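Hypothetical membrane spanning protein (Thermus thermophilus, PDB 2VPZ) is probably the quinone-binding membrane anchor subunit of a polysulfide reductase, an enzyme complex that passes electrons from quinol to polysulfide. Local coordinates at residues I57-D60 against L61-W65; T193-P196 against E197-G200. All coordinates share one frame; numbering follows the deposited sequence.

Both contacts are local, each within one continuous piece of chain, so neither closes a long loop. Coming from the N terminus, interaction 1 is met first, in the last turns of helix 46-65, beside helix 16-41. Interaction 2 follows much later, where the loop after helix 175-189 turns into the short helix 196-205. The two lie in series along the chain and neither nest nor cross. Their centres are about 34 Å apart, on opposite sides of the chain's centre, and they do not touch. Residues 57-65 belong to a predicted transmembrane helix next to quinone-binding residues. Residues 193-200 lead from a loop into the short helix 196-205, near the second copy of the protein.

Interaction 1: I57-D60 against L61-W65; sequences IALD and LFILW
L59 and I63 touch through their methyls, one turn apart on the alpha-helix 46-65. L59 CD1 lies 4.0 Å from I63 CG2, and the two side chains run slantwise across each other. Two residues earlier, on another side of the helix, I57 CG2 approaches L61 CD1 more loosely, at 4.3 Å. L61 CG stays beside its own backbone N (chi1 -65°), which brings it over the carbonyl oxygen of I57. D60 and L64 make the third pair. The L64 side chain runs back along the carbonyl of D60, with CB 3.5 Å from D60 O. L64 CG also comes within 4.3 Å of D60 OD1, a carboxylate oxygen beside an apolar branch.

The backbone sets these pairs four residues apart. L61, F62, I63 and L64 donate their N-H groups to the carbonyls of I57, A58, L59 and D60. These are regular i to i+4 bonds, and the last is the most bent, at 138°.

Further out, helix 16-41 covers part of this turn. D60 and L64 both touch H21, a residue seen to bind ubiquinone-1, and D60 also meets V25. I63 packs on L20. D60 is buried, with CG anti to the backbone N (chi1 -170°), which turns OD1 toward L64. The helix ends at W65, whose N is bonded to L61 O at 3.1 Å.

Interaction 2: T193-P196 against E197-G200; sequences TLPP and EARG
E197 follows P196 in the first turn of helix 196-205, and its side chain lies alongside the proline ring, pointing the same way. The chain bends at chi2 (74°), which folds the carboxylate back over the two prolines. OE2 comes to 3.3 Å from P196 CD, and OE1 to 3.5 Å from P195 CB. Both oxygens meet ring carbons; P196 N, 3.5 Å from OE2, has no hydrogen to donate.

P195 is the N-cap residue. Its carbonyl takes two backbone N-H groups. A198 N makes a weak bond to P195 O, bent to 128°. The methyl of A198 sits against L194, CB to CB at 4.2 Å, and near CD of P195.

R199 N makes the straighter bond to P195 O, at 3.1 Å. The R199 side chain leaves with CG anti to the backbone N and turns back at chi3. Its guanidinium has P196 CA over one face, and L194 O lies oblique to the group, 3.2 Å from NH2. Its NE bonds to P191 O, which ties the new helix to the preceding loop.

G200 N closes the turn on P196 O at 2.9 Å. The whole is a proline-rich helix start after helix 175-189. L194 and A198 pack on L143, and A198 also reaches W248, beyond helix 227-245. P195 also meets L139 of the second subunit, and T193 meets G146 of that subunit.

Interaction 1: I57-D60 against L61-W65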
# COMPACT_ATOMS: atom_id res chain seq x y z
N ILE C 57 48.59 -21.04 -3.54
CA ILE C 57 47.55 -21.04 -4.58
C ILE C 57 47.04 -22.49 -4.72
O ILE C 57 45.83 -22.71 -4.85
CB ILE C 57 48.07 -20.53 -5.98
CG1 ILE C 57 48.40 -19.04 -5.92
CG2 ILE C 57 47.01 -20.83 -7.06
CD1 ILE C 57 48.25 -18.29 -7.26
N ALA C 58 47.95 -23.46 -4.66
CA ALA C 58 47.58 -24.88 -4.74
C ALA C 58 46.75 -25.29 -3.49
O ALA C 58 45.69 -25.91 -3.63
CB ALA C 58 48.86 -25.77 -4.86
N LEU C 59 47.22 -24.92 -2.30
CA LEU C 59 46.53 -25.20 -1.04
C LEU C 59 45.12 -24.55 -1.04
O LEU C 59 44.16 -25.13 -0.51
CB LEU C 59 47.34 -24.74 0.21
CG LEU C 59 46.72 -24.76 1.63
CD1 LEU C 59 46.25 -26.19 1.99
CD2 LEU C 59 47.72 -24.23 2.68
N ASP C 60 44.97 -23.37 -1.63
CA ASP C 60 43.66 -22.72 -1.67
C ASP C 60 42.71 -23.34 -2.71
O ASP C 60 41.51 -23.48 -2.45
CB ASP C 60 43.74 -21.19 -1.85
CG ASP C 60 42.37 -20.48 -1.64
OD1 ASP C 60 41.54 -21.05 -0.88
OD2 ASP C 60 42.15 -19.39 -2.21
N LEU C 61 43.19 -23.72 -3.90
CA LEU C 61 42.31 -24.38 -4.86
C LEU C 61 41.93 -25.79 -4.30
O LEU C 61 40.79 -26.25 -4.48
CB LEU C 61 42.95 -24.49 -6.28
CG LEU C 61 43.25 -23.21 -7.08
CD1 LEU C 61 43.99 -23.55 -8.40
CD2 LEU C 61 41.94 -22.45 -7.37
N PHE C 62 42.85 -26.47 -3.61
CA PHE C 62 42.54 -27.79 -3.03
C PHE C 62 41.43 -27.69 -1.96
O PHE C 62 40.50 -28.50 -1.95
CB PHE C 62 43.79 -28.51 -2.45
CG PHE C 62 43.48 -29.82 -1.71
CD1 PHE C 62 43.28 -31.02 -2.40
CD2 PHE C 62 43.38 -29.83 -0.31
CE1 PHE C 62 42.96 -32.23 -1.71
CE2 PHE C 62 43.07 -31.01 0.40
CZ PHE C 62 42.86 -32.21 -0.31
N ILE C 63 41.46 -26.71 -1.05
CA ILE C 63 40.35 -26.64 -0.10
C ILE C 63 39.04 -25.98 -0.66
O ILE C 63 37.98 -26.11 -0.06
CB ILE C 63 40.80 -26.08 1.37
CG1 ILE C 63 40.36 -24.65 1.58
CG2 ILE C 63 42.31 -26.29 1.56
CD1 ILE C 63 40.07 -24.29 3.08
N LEU C 64 39.10 -25.29 -1.82
CA LEU C 64 37.90 -24.73 -2.50
C LEU C 64 37.13 -25.92 -3.12
O LEU C 64 35.89 -25.93 -3.23
CB LEU C 64 38.24 -23.73 -3.65
CG LEU C 64 38.20 -22.21 -3.38
CD1 LEU C 64 39.01 -21.40 -4.41
CD2 LEU C 64 36.74 -21.72 -3.33
N TRP C 65 37.89 -26.93 -3.54
CA TRP C 65 37.35 -28.13 -4.15
C TRP C 65 36.96 -29.22 -3.11
O TRP C 65 35.90 -29.86 -3.22
CB TRP C 65 38.35 -28.69 -5.19
CG TRP C 65 38.02 -30.09 -5.64
CD1 TRP C 65 37.17 -30.48 -6.64
CD2 TRP C 65 38.46 -31.31 -5.01
NE1 TRP C 65 37.05 -31.85 -6.67
CE2 TRP C 65 37.83 -32.38 -5.68
CE3 TRP C 65 39.32 -31.59 -3.93
CZ2 TRP C 65 38.04 -33.74 -5.30
CZ3 TRP C 65 39.54 -32.94 -3.55
CH2 TRP C 65 38.89 -33.99 -4.25

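Interaction 2: T193-P196 against E197-G200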
# COMPACT_ATOMS: atom_id res chain seq x y z
N THR C 193 29.58 2.91 10.34
CA THR C 193 29.17 3.04 8.95
C THR C 193 27.87 2.25 8.69
O THR C 193 27.32 2.28 7.58
CB THR C 193 30.35 2.49 8.05
OG1 THR C 193 30.79 3.50 7.15
CG2 THR C 193 29.95 1.20 7.33
N LEU C 194 27.32 1.60 9.70
CA LEU C 194 26.12 0.78 9.56
C LEU C 194 24.81 1.36 10.07
O LEU C 194 24.83 2.26 10.92
CB LEU C 194 26.34 -0.61 10.23
CG LEU C 194 27.45 -1.56 9.74
CD1 LEU C 194 27.81 -2.67 10.75
CD2 LEU C 194 27.04 -2.19 8.40
N PRO C 195 23.65 0.93 9.49
CA PRO C 195 22.37 1.47 9.98
C PRO C 195 22.32 0.92 11.46
O PRO C 195 22.85 -0.17 11.73
CB PRO C 195 21.31 0.75 9.12
CG PRO C 195 22.02 0.39 7.83
CD PRO C 195 23.51 0.33 8.15
N PRO C 196 21.68 1.66 12.40
CA PRO C 196 21.55 1.24 13.81
C PRO C 196 21.30 -0.26 14.13
O PRO C 196 22.00 -0.87 14.95
CB PRO C 196 20.43 2.13 14.33
CG PRO C 196 20.52 3.40 13.49
CD PRO C 196 20.96 2.90 12.11
N GLU C 197 20.27 -0.83 13.51
CA GLU C 197 19.84 -2.24 13.68
C GLU C 197 20.90 -3.28 13.24
O GLU C 197 20.99 -4.38 13.83
CB GLU C 197 18.51 -2.47 12.94
CG GLU C 197 17.65 -1.21 12.67
CD GLU C 197 18.21 -0.29 11.56
OE1 GLU C 197 18.50 -0.81 10.45
OE2 GLU C 197 18.35 0.94 11.80
N ALA C 198 21.67 -2.95 12.20
CA ALA C 198 22.77 -3.80 11.69
C ALA C 198 23.99 -3.72 12.63
O ALA C 198 24.63 -4.74 12.92
CB ALA C 198 23.16 -3.41 10.24
N ARG C 199 24.32 -2.52 13.12
CA ARG C 199 25.44 -2.36 14.07
C ARG C 199 25.09 -3.13 15.36
O ARG C 199 25.95 -3.82 15.94
CB ARG C 199 25.71 -0.90 14.45
CG ARG C 199 26.55 -0.75 15.73
CD ARG C 199 26.82 0.71 16.10
NE ARG C 199 26.61 1.65 15.00
CZ ARG C 199 25.66 2.58 14.94
NH1 ARG C 199 24.79 2.73 15.93
NH2 ARG C 199 25.57 3.37 13.86
N GLY C 200 23.83 -3.02 15.79
CA GLY C 200 23.33 -3.72 16.97
C GLY C 200 23.33 -5.23 16.76
O GLY C 200 23.54 -6.01 17.70